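Local coordinates for protein allantoin racemase (Pseudomonas fluorescens, PDB 5LG5) that catalyses the interconversion of the two enantiomers of allantoin and probably racemises other 5-monosubstituted hydantoins as well, at residues V6-T11 with E42-N47; A74-H79 with D94-A99; G182-D187 with V198-T203. One frame throughout, in Å; residues are numbered along the deposited sequence.

Contact 1 of 3, residues V6-T11 with E42-N47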
ATOM      1  N   VAL E   6     -17.966  -8.271 -26.782  1.00 15.69           N
ATOM      2  CA  VAL E   6     -19.295  -8.157 -26.203  1.00 10.54           C
ATOM      3  C   VAL E   6     -19.519  -6.801 -25.563  1.00 11.97           C
ATOM      4  O   VAL E   6     -18.790  -6.383 -24.663  1.00 15.28           O
ATOM      5  CB  VAL E   6     -19.546  -9.269 -25.169  1.00 12.10           C
ATOM      6  CG1 VAL E   6     -21.007  -9.299 -24.776  1.00 10.80           C
ATOM      7  CG2 VAL E   6     -19.141 -10.610 -25.748  1.00 13.28           C
ATOM      8  N   ASN E   7     -20.512  -6.092 -26.071  1.00 12.23           N
ATOM      9  CA  ASN E   7     -20.921  -4.826 -25.496  1.00 13.03           C
ATOM     10  C   ASN E   7     -21.466  -5.128 -24.104  1.00 14.74           C
ATOM     11  O   ASN E   7     -22.047  -6.199 -23.883  1.00 15.18           O
ATOM     12  CB  ASN E   7     -21.997  -4.219 -26.390  1.00 17.27           C
ATOM     13  CG  ASN E   7     -22.338  -2.780 -26.038  1.00 16.91           C
ATOM     14  OD1 ASN E   7     -21.815  -2.200 -25.081  1.00 14.61           O
ATOM     15  ND2 ASN E   7     -23.253  -2.204 -26.812  1.00 14.50           N
ATOM     16  N   VAL E   8     -21.281  -4.225 -23.150  1.00 15.23           N
ATOM     17  CA  VAL E   8     -21.818  -4.481 -21.818  1.00 12.55           C
ATOM     18  C   VAL E   8     -23.238  -3.955 -21.748  1.00 16.50           C
ATOM     19  O   VAL E   8     -24.033  -4.377 -20.890  1.00 17.29           O
ATOM     20  CB  VAL E   8     -20.976  -3.843 -20.696  1.00 14.94           C
ATOM     21  CG1 VAL E   8     -19.658  -4.616 -20.508  1.00 14.76           C
ATOM     22  CG2 VAL E   8     -20.702  -2.371 -21.010  1.00 16.20           C
ATOM     23  N   ASN E   9     -23.563  -3.044 -22.660  1.00 14.60           N
ATOM     24  CA  ASN E   9     -24.912  -2.494 -22.704  1.00 14.35           C
ATOM     25  C   ASN E   9     -25.733  -3.060 -23.855  1.00 16.08           C
ATOM     26  O   ASN E   9     -25.230  -3.844 -24.664  1.00 17.35           O
ATOM     27  CB  ASN E   9     -24.909  -0.946 -22.700  1.00 14.17           C
ATOM     28  CG  ASN E   9     -24.391  -0.336 -23.993  1.00 16.45           C
ATOM     29  OD1 ASN E   9     -24.929  -0.597 -25.077  1.00 17.07           O
ATOM     30  ND2 ASN E   9     -23.393   0.551 -23.877  1.00 12.76           N
ATOM     31  N   THR E  10     -27.001  -2.679 -23.922  1.00 18.47           N
ATOM     32  CA  THR E  10     -27.911  -3.266 -24.907  1.00 18.86           C
ATOM     33  C   THR E  10     -28.153  -2.409 -26.154  1.00 21.33           C
ATOM     34  O   THR E  10     -29.056  -2.689 -26.950  1.00 18.75           O
ATOM     35  CB  THR E  10     -29.252  -3.589 -24.261  1.00 20.78           C
ATOM     36  OG1 THR E  10     -29.742  -2.416 -23.591  1.00 18.64           O
ATOM     37  CG2 THR E  10     -29.065  -4.705 -23.255  1.00 16.89           C
ATOM     38  N   THR E  11     -27.363  -1.355 -26.306  1.00 16.57           N
ATOM     39  CA  THR E  11     -27.490  -0.488 -27.467  1.00 20.10           C
ATOM     40  C   THR E  11     -26.687  -1.056 -28.627  1.00 22.21           C
ATOM     41  O   THR E  11     -25.457  -0.938 -28.656  1.00 17.05           O
ATOM     42  CB  THR E  11     -27.039   0.930 -27.132  1.00 19.66           C
ATOM     43  OG1 THR E  11     -27.823   1.403 -26.027  1.00 20.62           O
ATOM     44  CG2 THR E  11     -27.213   1.859 -28.334  1.00 20.65           C
ATOM     45  N   GLU E  42     -29.355   0.259 -21.389  1.00 17.07           N
ATOM     46  CA  GLU E  42     -28.871   0.719 -22.696  1.00 16.46           C
ATOM     47  C   GLU E  42     -27.504   1.384 -22.571  1.00 14.24           C
ATOM     48  O   GLU E  42     -26.767   1.534 -23.540  1.00 17.22           O
ATOM     49  CB  GLU E  42     -29.889   1.660 -23.350  1.00 18.74           C
ATOM     50  CG  GLU E  42     -30.175   2.928 -22.556  1.00 20.20           C
ATOM     51  CD  GLU E  42     -31.165   3.836 -23.264  1.00 21.31           C
ATOM     52  OE1 GLU E  42     -31.232   3.793 -24.508  1.00 25.77           O
ATOM     53  OE2 GLU E  42     -31.888   4.577 -22.573  1.00 21.77           O
ATOM     54  N   SER E  43     -27.196   1.817 -21.362  1.00 14.33           N
ATOM     55  CA  SER E  43     -25.870   2.294 -21.037  1.00 16.08           C
ATOM     56  C   SER E  43     -25.622   1.955 -19.581  1.00 14.47           C
ATOM     57  O   SER E  43     -26.535   2.012 -18.753  1.00 13.15           O
ATOM     58  CB  SER E  43     -25.729   3.795 -21.318  1.00 17.27           C
ATOM     59  OG  SER E  43     -26.433   4.557 -20.366  1.00 20.50           O
ATOM     60  N   VAL E  44     -24.387   1.576 -19.276  1.00 14.37           N
ATOM     61  CA  VAL E  44     -24.043   1.147 -17.927  1.00 14.23           C
ATOM     62  C   VAL E  44     -23.372   2.241 -17.111  1.00 15.95           C
ATOM     63  O   VAL E  44     -22.196   2.537 -17.312  1.00 17.24           O
ATOM     64  CB  VAL E  44     -23.132  -0.058 -17.975  1.00 12.68           C
ATOM     65  CG1 VAL E  44     -22.775  -0.487 -16.555  1.00 19.14           C
ATOM     66  CG2 VAL E  44     -23.821  -1.174 -18.729  1.00 12.21           C
ATOM     67  N   GLU E  45     -24.115   2.832 -16.180  1.00 14.01           N
ATOM     68  CA  GLU E  45     -23.613   3.990 -15.453  1.00 24.00           C
ATOM     69  C   GLU E  45     -23.833   3.843 -13.955  1.00 21.45           C
ATOM     70  O   GLU E  45     -24.523   4.661 -13.341  1.00 29.35           O
ATOM     71  CB  GLU E  45     -24.319   5.263 -15.946  1.00 23.25           C
ATOM     72  CG  GLU E  45     -24.087   5.570 -17.428  1.00 20.40           C
ATOM     73  CD  GLU E  45     -25.031   6.647 -17.954  1.00 26.93           C
ATOM     74  OE1 GLU E  45     -26.150   6.787 -17.401  1.00 18.61           O
ATOM     75  OE2 GLU E  45     -24.640   7.365 -18.907  1.00 28.33           O
ATOM     76  N   GLY E  46     -23.233   2.816 -13.366  1.00 13.63           N
ATOM     77  CA  GLY E  46     -23.388   2.574 -11.946  1.00 13.51           C
ATOM     78  C   GLY E  46     -23.347   1.108 -11.563  1.00 11.68           C
ATOM     79  O   GLY E  46     -23.237   0.217 -12.419  1.00  8.84           O
ATOM     80  N   ASN E  47     -23.404   0.873 -10.252  1.00 13.40           N
ATOM     81  CA  ASN E  47     -23.225  -0.457  -9.690  1.00 13.73           C
ATOM     82  C   ASN E  47     -24.323  -1.423 -10.104  1.00 13.17           C
ATOM     83  O   ASN E  47     -24.052  -2.548 -10.527  1.00 12.48           O
ATOM     84  CB  ASN E  47     -23.115  -0.387  -8.161  1.00 11.10           C
ATOM     85  CG  ASN E  47     -21.936   0.448  -7.701  1.00 13.83           C
ATOM     86  OD1 ASN E  47     -22.099   1.601  -7.299  1.00 17.87           O
ATOM     87  ND2 ASN E  47     -20.746  -0.123  -7.761  1.00 14.92           N
TER
HETATM   88  O   HOH W   1     -22.224   1.655 -21.238  1.00  6.20           O
HETATM   89  O   HOH W   2     -29.879   3.279 -26.568  1.00 25.50           O
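Thr11 and Asn9 both close on a single backbone carbonyl, that of Glu42, but in different ways. Direct hydrogen bonding comes from Thr11 alone: its OG1 donates to Glu42 O at 2.7 Å, meeting the oxygen at a C=O...donor angle of 119° and only slightly tilted from the carbonyl plane. The hydroxyl can do this because OG1 lies anti to the carbonyl carbon of Thr11 (chi1 -57°). Asn9 makes a contact without a bond: its amide carbon CG sits 3.1 Å from Glu42 O, and its OD1 is another acceptor. That OD1 turns back to its own segment, taking Thr11 N at 2.8 Å in an Asx turn. A second Asx turn precedes it, with Asn7 OD1 accepting Asn9 N at 3.1 Å, so the chain leaving strand 2-7 is folded by two side chains in succession.

Water carries the rest of the polar contact. One molecule accepts from Asn9 ND2 at 3.1 Å and from Val44 N at 2.9 Å; another donates to both Thr11 OG1 and Glu42 OE1. The other carboxylate oxygen, Glu42 OE2, binds Lys232 N of the second subunit, and Ser43 OG takes a bond from Lys231 of that subunit.

Apolar packing is slight: Val8 CG2 meets Val44 CG2 at 4.0 Å, the two side chains crossing at about a right angle. With an alanine in place of Asn9, Thr11 N would probably lose its acceptor, the first water would lose one of its two donors, and the turn could shift.

The chemistry is that of a polar junction: a carbonyl, a hydroxyl, an amide and two waters fix how the end of strand 2-7 sits against a loop that also holds the neighbouring subunit.

Contact 2 of 3, residues A74-H79 with D94-A99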
ATOM      1  N   ALA E  74     -16.310  -5.532 -23.716  1.00 13.47           N
ATOM      2  CA  ALA E  74     -16.120  -4.171 -24.199  1.00 15.94           C
ATOM      3  C   ALA E  74     -16.939  -3.199 -23.385  1.00 19.11           C
ATOM      4  O   ALA E  74     -17.911  -2.613 -23.875  1.00 25.28           O
ATOM      5  CB  ALA E  74     -16.491  -4.067 -25.672  1.00 19.53           C
ATOM      6  N   GLY E  75     -16.570  -3.056 -22.126  1.00 16.73           N
ATOM      7  CA  GLY E  75     -17.157  -2.034 -21.286  1.00 16.65           C
ATOM      8  C   GLY E  75     -16.068  -1.572 -20.352  1.00 22.54           C
ATOM      9  O   GLY E  75     -15.214  -2.369 -19.947  1.00 21.00           O
ATOM     10  N   TYR E  76     -16.097  -0.293 -19.996  1.00 24.88           N
ATOM     11  CA  TYR E  76     -15.070   0.231 -19.114  1.00 27.35           C
ATOM     12  C   TYR E  76     -15.481   0.320 -17.649  1.00 23.43           C
ATOM     13  O   TYR E  76     -16.383   1.080 -17.291  1.00 22.25           O
ATOM     14  CB  TYR E  76     -14.531   1.569 -19.633  1.00 28.42           C
ATOM     15  CG  TYR E  76     -13.062   1.714 -19.368  1.00 24.84           C
ATOM     16  CD1 TYR E  76     -12.127   1.393 -20.349  1.00 27.62           C
ATOM     17  CD2 TYR E  76     -12.596   2.094 -18.109  1.00 23.54           C
ATOM     18  CE1 TYR E  76     -10.766   1.498 -20.101  1.00 24.79           C
ATOM     19  CE2 TYR E  76     -11.246   2.204 -17.848  1.00 22.74           C
ATOM     20  CZ  TYR E  76     -10.331   1.903 -18.847  1.00 26.85           C
ATOM     21  OH  TYR E  76      -8.978   2.009 -18.576  1.00 30.18           O
ATOM     22  N   GLY E  77     -14.845  -0.505 -16.818  1.00 26.72           N
ATOM     23  CA  GLY E  77     -15.050  -0.437 -15.381  1.00 21.92           C
ATOM     24  C   GLY E  77     -16.242  -1.238 -14.886  1.00 25.19           C
ATOM     25  O   GLY E  77     -16.732  -1.000 -13.780  1.00 23.17           O
ATOM     26  N   GLU E  78     -16.743  -2.151 -15.715  1.00 22.48           N
ATOM     27  CA  GLU E  78     -17.830  -3.041 -15.294  1.00 25.29           C
ATOM     28  C   GLU E  78     -17.375  -4.360 -14.710  1.00 18.47           C
ATOM     29  O   GLU E  78     -16.260  -4.819 -14.940  1.00 19.35           O
ATOM     30  CB  GLU E  78     -18.839  -3.313 -16.419  1.00 24.91           C
ATOM     31  CG  GLU E  78     -19.716  -2.144 -16.736  1.00 26.80           C
ATOM     32  CD  GLU E  78     -18.985  -1.040 -17.452  1.00 34.08           C
ATOM     33  OE1 GLU E  78     -18.100  -1.369 -18.274  1.00 35.70           O
ATOM     34  OE2 GLU E  78     -19.292   0.152 -17.184  1.00 36.88           O
ATOM     35  N   HIS E  79     -18.286  -4.974 -13.971  1.00 19.58           N
ATOM     36  CA  HIS E  79     -18.051  -6.269 -13.387  1.00 16.75           C
ATOM     37  C   HIS E  79     -18.259  -7.346 -14.431  1.00 17.72           C
ATOM     38  O   HIS E  79     -18.800  -7.088 -15.514  1.00 17.50           O
ATOM     39  CB  HIS E  79     -19.028  -6.501 -12.243  1.00 19.97           C
ATOM     40  CG  HIS E  79     -18.757  -5.666 -11.031  1.00 20.96           C
ATOM     41  ND1 HIS E  79     -17.647  -5.835 -10.247  1.00 22.48           N
ATOM     42  CD2 HIS E  79     -19.492  -4.680 -10.447  1.00 20.49           C
ATOM     43  CE1 HIS E  79     -17.685  -4.978  -9.233  1.00 24.94           C
ATOM     44  NE2 HIS E  79     -18.792  -4.271  -9.339  1.00 24.84           N
ATOM     45  N   ASP E  94     -10.848  -7.779 -20.703  1.00 12.14           N
ATOM     46  CA  ASP E  94     -11.720  -6.644 -20.537  1.00 15.04           C
ATOM     47  C   ASP E  94     -10.985  -5.422 -21.045  1.00 13.73           C
ATOM     48  O   ASP E  94      -9.788  -5.260 -20.778  1.00 11.48           O
ATOM     49  CB  ASP E  94     -12.108  -6.477 -19.076  1.00 14.91           C
ATOM     50  CG  ASP E  94     -13.220  -5.503 -18.912  1.00 17.63           C
ATOM     51  OD1 ASP E  94     -12.969  -4.278 -19.050  1.00 22.86           O
ATOM     52  OD2 ASP E  94     -14.363  -5.967 -18.713  1.00 26.61           O
ATOM     53  N   ILE E  95     -11.691  -4.555 -21.760  1.00 10.17           N
ATOM     54  CA  ILE E  95     -11.032  -3.404 -22.386  1.00 12.35           C
ATOM     55  C   ILE E  95     -10.423  -2.457 -21.360  1.00 11.24           C
ATOM     56  O   ILE E  95      -9.504  -1.703 -21.669  1.00 11.58           O
ATOM     57  CB  ILE E  95     -11.964  -2.634 -23.345  1.00 11.82           C
ATOM     58  CG1 ILE E  95     -13.080  -1.918 -22.575  1.00 15.83           C
ATOM     59  CG2 ILE E  95     -12.528  -3.583 -24.410  1.00 13.00           C
ATOM     60  CD1 ILE E  95     -13.985  -1.028 -23.473  1.00 17.51           C
ATOM     61  N   THR E  96     -10.938  -2.519 -20.136  1.00 13.52           N
ATOM     62  CA  THR E  96     -10.430  -1.722 -19.030  1.00 16.15           C
ATOM     63  C   THR E  96      -8.976  -2.049 -18.758  1.00 12.57           C
ATOM     64  O   THR E  96      -8.100  -1.183 -18.780  1.00 11.81           O
ATOM     65  CB  THR E  96     -11.210  -2.036 -17.738  1.00 21.48           C
ATOM     66  OG1 THR E  96     -12.623  -1.909 -17.975  1.00 20.52           O
ATOM     67  CG2 THR E  96     -10.774  -1.117 -16.605  1.00 17.68           C
ATOM     68  N   GLU E  97      -8.723  -3.320 -18.503  1.00 12.09           N
ATOM     69  CA  GLU E  97      -7.381  -3.773 -18.208  1.00 12.50           C
ATOM     70  C   GLU E  97      -6.521  -3.760 -19.451  1.00  9.88           C
ATOM     71  O   GLU E  97      -5.360  -3.379 -19.397  1.00  8.24           O
ATOM     72  CB  GLU E  97      -7.471  -5.135 -17.537  1.00 16.74           C
ATOM     73  CG  GLU E  97      -8.217  -4.956 -16.227  1.00 18.38           C
ATOM     74  CD  GLU E  97      -9.054  -6.140 -15.829  1.00 25.73           C
ATOM     75  OE1 GLU E  97     -10.064  -5.913 -15.134  1.00 28.47           O
ATOM     76  OE2 GLU E  97      -8.717  -7.283 -16.212  1.00 29.85           O
ATOM     77  N   ALA E  98      -7.120  -4.082 -20.590  1.00 11.73           N
ATOM     78  CA  ALA E  98      -6.387  -3.993 -21.845  1.00  9.83           C
ATOM     79  C   ALA E  98      -5.835  -2.581 -22.018  1.00 10.57           C
ATOM     80  O   ALA E  98      -4.637  -2.409 -22.246  1.00  6.89           O
ATOM     81  CB  ALA E  98      -7.279  -4.364 -23.010  1.00  8.72           C
ATOM     82  N   ALA E  99      -6.687  -1.569 -21.848  1.00  8.03           N
ATOM     83  CA  ALA E  99      -6.233  -0.188 -22.026  1.00  8.44           C
ATOM     84  C   ALA E  99      -5.134   0.191 -21.029  1.00 10.30           C
ATOM     85  O   ALA E  99      -4.092   0.722 -21.427  1.00  9.18           O
ATOM     86  CB  ALA E  99      -7.406   0.786 -21.932  1.00  7.71           C
TER
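An N-capped helix start beside a parallel sheet is the setting: the loop leaving strand 70-74 lies across the first turn of helix 95-103, and Tyr76 and Gly77 meet Thr96 there. Asp94 is the N-cap. Tyr76 lays its ring over the helix backbone, with Thr96 CA 3.7 Å from the ring centroid and 25° off the normal, a CH-pi contact on one face. Thr96 CG2 lies over the same face, 3.6 Å from Tyr76 CE2, whereas Ala99 CB comes to the ring edge, 3.9 Å from Tyr76 CE1. Leu127 and Ile123 of helix 120-129 add to the packing around Thr96 and Tyr76.

Nearer the sheet, Ile95 reaches toward the strand end. Its CG2 rests 3.6 Å from Ala74 CA, while CG1 and CD1 lie along the backbone of Gly75. Gly77 has a positive phi (86°), which suits a residue without a side chain, and at Gly75 a CB would run into Glu78 OE1.

The polar part centres on one hydroxyl, buried with all the residues that touch here. Turned anti to its own carbonyl carbon (chi1 -52°), Thr96 OG1 can accept from Gly77 N at 2.9 Å and itself donate to Asp94 OD1 at 2.6 Å. Asp94 OD1 is thus gripped twice, since Thr96 N approaches its anti lone pair at 2.9 Å.

Contact 3 of 3, residues G182-D187 with V198-T203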
ATOM      1  N   GLY E 182     -18.015   3.037 -25.766  1.00 24.44           N
ATOM      2  CA  GLY E 182     -18.578   3.898 -26.790  1.00 28.66           C
ATOM      3  C   GLY E 182     -17.635   5.005 -27.228  1.00 31.79           C
ATOM      4  O   GLY E 182     -17.966   5.801 -28.114  1.00 29.53           O
ATOM      5  N   MET E 183     -16.460   5.071 -26.609  1.00 25.68           N
ATOM      6  CA  MET E 183     -15.440   6.019 -27.051  1.00 26.62           C
ATOM      7  C   MET E 183     -14.528   5.396 -28.109  1.00 26.66           C
ATOM      8  O   MET E 183     -13.619   6.057 -28.622  1.00 24.70           O
ATOM      9  CB  MET E 183     -14.606   6.512 -25.873  1.00 26.11           C
ATOM     10  CG  MET E 183     -15.321   7.521 -24.981  1.00 26.96           C
ATOM     11  SD  MET E 183     -14.213   8.005 -23.649  1.00 23.70           S
ATOM     12  CE  MET E 183     -15.327   8.934 -22.581  1.00 20.25           C
ATOM     13  N   ALA E 184     -14.758   4.122 -28.421  1.00 25.33           N
ATOM     14  CA  ALA E 184     -13.907   3.417 -29.384  1.00 27.37           C
ATOM     15  C   ALA E 184     -13.673   4.240 -30.654  1.00 28.02           C
ATOM     16  O   ALA E 184     -14.616   4.806 -31.209  1.00 24.41           O
ATOM     17  CB  ALA E 184     -14.500   2.053 -29.740  1.00 24.96           C
ATOM     18  N   GLY E 185     -12.405   4.359 -31.054  1.00 25.79           N
ATOM     19  CA  GLY E 185     -12.020   4.996 -32.303  1.00 25.10           C
ATOM     20  C   GLY E 185     -11.709   6.470 -32.186  1.00 28.20           C
ATOM     21  O   GLY E 185     -11.261   7.103 -33.144  1.00 30.95           O
ATOM     22  N   LEU E 186     -11.871   7.000 -30.981  1.00 27.65           N
ATOM     23  CA  LEU E 186     -11.812   8.435 -30.778  1.00 34.57           C
ATOM     24  C   LEU E 186     -10.393   8.852 -30.373  1.00 30.91           C
ATOM     25  O   LEU E 186     -10.111  10.044 -30.169  1.00 26.06           O
ATOM     26  CB  LEU E 186     -12.840   8.846 -29.716  1.00 31.38           C
ATOM     27  CG  LEU E 186     -14.090   9.619 -30.151  1.00 33.72           C
ATOM     28  CD1 LEU E 186     -14.624   9.139 -31.500  1.00 36.56           C
ATOM     29  CD2 LEU E 186     -15.175   9.522 -29.088  1.00 25.31           C
ATOM     30  N   ASP E 187      -9.505   7.860 -30.272  1.00 26.42           N
ATOM     31  CA  ASP E 187      -8.184   8.087 -29.706  1.00 22.60           C
ATOM     32  C   ASP E 187      -7.351   9.021 -30.554  1.00 24.77           C
ATOM     33  O   ASP E 187      -6.641   9.884 -30.035  1.00 25.95           O
ATOM     34  CB  ASP E 187      -7.388   6.795 -29.556  1.00 21.40           C
ATOM     35  CG  ASP E 187      -7.745   5.748 -30.588  1.00 23.66           C
ATOM     36  OD1 ASP E 187      -8.932   5.599 -30.985  1.00 22.05           O
ATOM     37  OD2 ASP E 187      -6.788   5.106 -31.071  1.00 26.85           O
ATOM     38  N   VAL E 198      -2.755   7.853 -26.979  1.00 13.54           N
ATOM     39  CA  VAL E 198      -4.085   7.605 -26.445  1.00 13.57           C
ATOM     40  C   VAL E 198      -4.433   6.168 -26.744  1.00 15.23           C
ATOM     41  O   VAL E 198      -4.309   5.720 -27.881  1.00 15.69           O
ATOM     42  CB  VAL E 198      -5.147   8.536 -27.055  1.00 14.61           C
ATOM     43  CG1 VAL E 198      -6.501   8.272 -26.424  1.00 17.02           C
ATOM     44  CG2 VAL E 198      -4.757   9.985 -26.848  1.00 16.70           C
ATOM     45  N   VAL E 199      -4.842   5.430 -25.720  1.00 13.00           N
ATOM     46  CA  VAL E 199      -5.126   4.021 -25.915  1.00 11.24           C
ATOM     47  C   VAL E 199      -6.629   3.780 -25.944  1.00  9.71           C
ATOM     48  O   VAL E 199      -7.360   4.251 -25.083  1.00 10.84           O
ATOM     49  CB  VAL E 199      -4.455   3.156 -24.837  1.00  9.92           C
ATOM     50  CG1 VAL E 199      -4.712   1.688 -25.107  1.00  8.98           C
ATOM     51  CG2 VAL E 199      -2.961   3.416 -24.829  1.00  9.82           C
ATOM     52  N   ASP E 200      -7.072   3.076 -26.977  1.00 10.29           N
ATOM     53  CA  ASP E 200      -8.448   2.638 -27.114  1.00 13.08           C
ATOM     54  C   ASP E 200      -8.492   1.203 -26.614  1.00 10.83           C
ATOM     55  O   ASP E 200      -7.911   0.309 -27.243  1.00  9.55           O
ATOM     56  CB  ASP E 200      -8.878   2.696 -28.592  1.00 14.14           C
ATOM     57  CG  ASP E 200     -10.344   2.315 -28.808  1.00 15.29           C
ATOM     58  OD1 ASP E 200     -11.032   1.889 -27.852  1.00 15.83           O
ATOM     59  OD2 ASP E 200     -10.799   2.393 -29.969  1.00 23.08           O
ATOM     60  N   GLY E 201      -9.179   0.991 -25.493  1.00 11.39           N
ATOM     61  CA  GLY E 201      -9.264  -0.323 -24.877  1.00 11.07           C
ATOM     62  C   GLY E 201      -9.810  -1.372 -25.823  1.00 11.03           C
ATOM     63  O   GLY E 201      -9.454  -2.545 -25.748  1.00 12.40           O
ATOM     64  N   VAL E 202     -10.698  -0.965 -26.715  1.00 10.55           N
ATOM     65  CA  VAL E 202     -11.238  -1.923 -27.662  1.00 12.94           C
ATOM     66  C   VAL E 202     -10.154  -2.508 -28.575  1.00 12.27           C
ATOM     67  O   VAL E 202     -10.030  -3.726 -28.692  1.00 12.37           O
ATOM     68  CB  VAL E 202     -12.346  -1.303 -28.508  1.00 13.43           C
ATOM     69  CG1 VAL E 202     -12.727  -2.250 -29.651  1.00 16.31           C
ATOM     70  CG2 VAL E 202     -13.543  -0.995 -27.622  1.00 13.62           C
ATOM     71  N   THR E 203      -9.379  -1.645 -29.224  1.00  9.02           N
ATOM     72  CA  THR E 203      -8.363  -2.118 -30.145  1.00 11.24           C
ATOM     73  C   THR E 203      -7.190  -2.703 -29.397  1.00 10.51           C
ATOM     74  O   THR E 203      -6.562  -3.647 -29.862  1.00 10.52           O
ATOM     75  CB  THR E 203      -7.893  -1.026 -31.114  1.00 12.04           C
ATOM     76  OG1 THR E 203      -7.471   0.127 -30.365  1.00 11.48           O
ATOM     77  CG2 THR E 203      -9.030  -0.648 -32.067  1.00 13.62           C
TER
HETATM   78  O   HOH W   3      -6.583   2.144 -31.891  1.00 13.96           O
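Asp200 OD2 takes the backbone N-H of Gly185 at 2.8 Å, with an N-H...acceptor angle of 143°, while the other oxygen of the same carboxylate, OD1, accepts Val202 N at 3.1 Å. Both donors stand well out of the carboxylate plane. The second bond caps the first turn of helix 201-214, the first ties the cap to the loop 182-187, and one side chain therefore serves both segments. The torsion that permits this puts Asp200 CG anti to its N (chi1 -177°), leaving the carboxylate pointed at the tight bend of the facing loop.

That bend is a type II turn from Met183 to Leu186, closed by Leu186 N bonding to Met183 O. Gly185 occupies the position with positive phi, where a CB would be jammed against the preceding carbonyl oxygen. Ala184, just before it, packs its CB 3.8 Å from Val202 CG2, and Ile18 of helix 12-25 also touches Val202.

A second carboxylate lies close by. Asp187 OD1 is 3.8 Å from Asp200 OD2, the two planes turned 62° apart, and the like charges would probably make it easier for one of the pair to hold a proton; the helix start above Asp200 is likely to offset this. Asp187 OD2 accepts from a water at 3.1 Å, and the same water is hydrogen-bonded to Thr203 OG1. On its aliphatic side Asp187 CB meets Val198 CG1 at 3.6 Å.

Together these atoms join the two ends of a beta-alpha-beta crossover: strand 175-179 leads through the turn into helix 187-194 and on to the neighbouring parallel strand 198-199, whose exit into the next helix is capped by Asp200.

Overall arrangement
Contacts 1 and 2 belong to the parallel sheet of strands 31-35, 2-7, 70-74 and 92-94, contact 3 to the second, where 198-199 is one of two edge strands. Centres of contacts 1 and 2 lie about 12 Å apart, and the two meet directly: Val6 O and Ala74 N, 2.8 Å apart, probably bond between adjacent strands, and Val8 CG2 packs on Gly75 CA. Contact 2 reaches contact 3, about 11 Å away between centres, where Ala99 CB rests 3.7 Å from Gly201 CA. Contacts 1 and 3 do not touch, their nearest atoms being about 6 Å apart. In racemases of this superfamily the active site lies between two such lobes, probably near these loops.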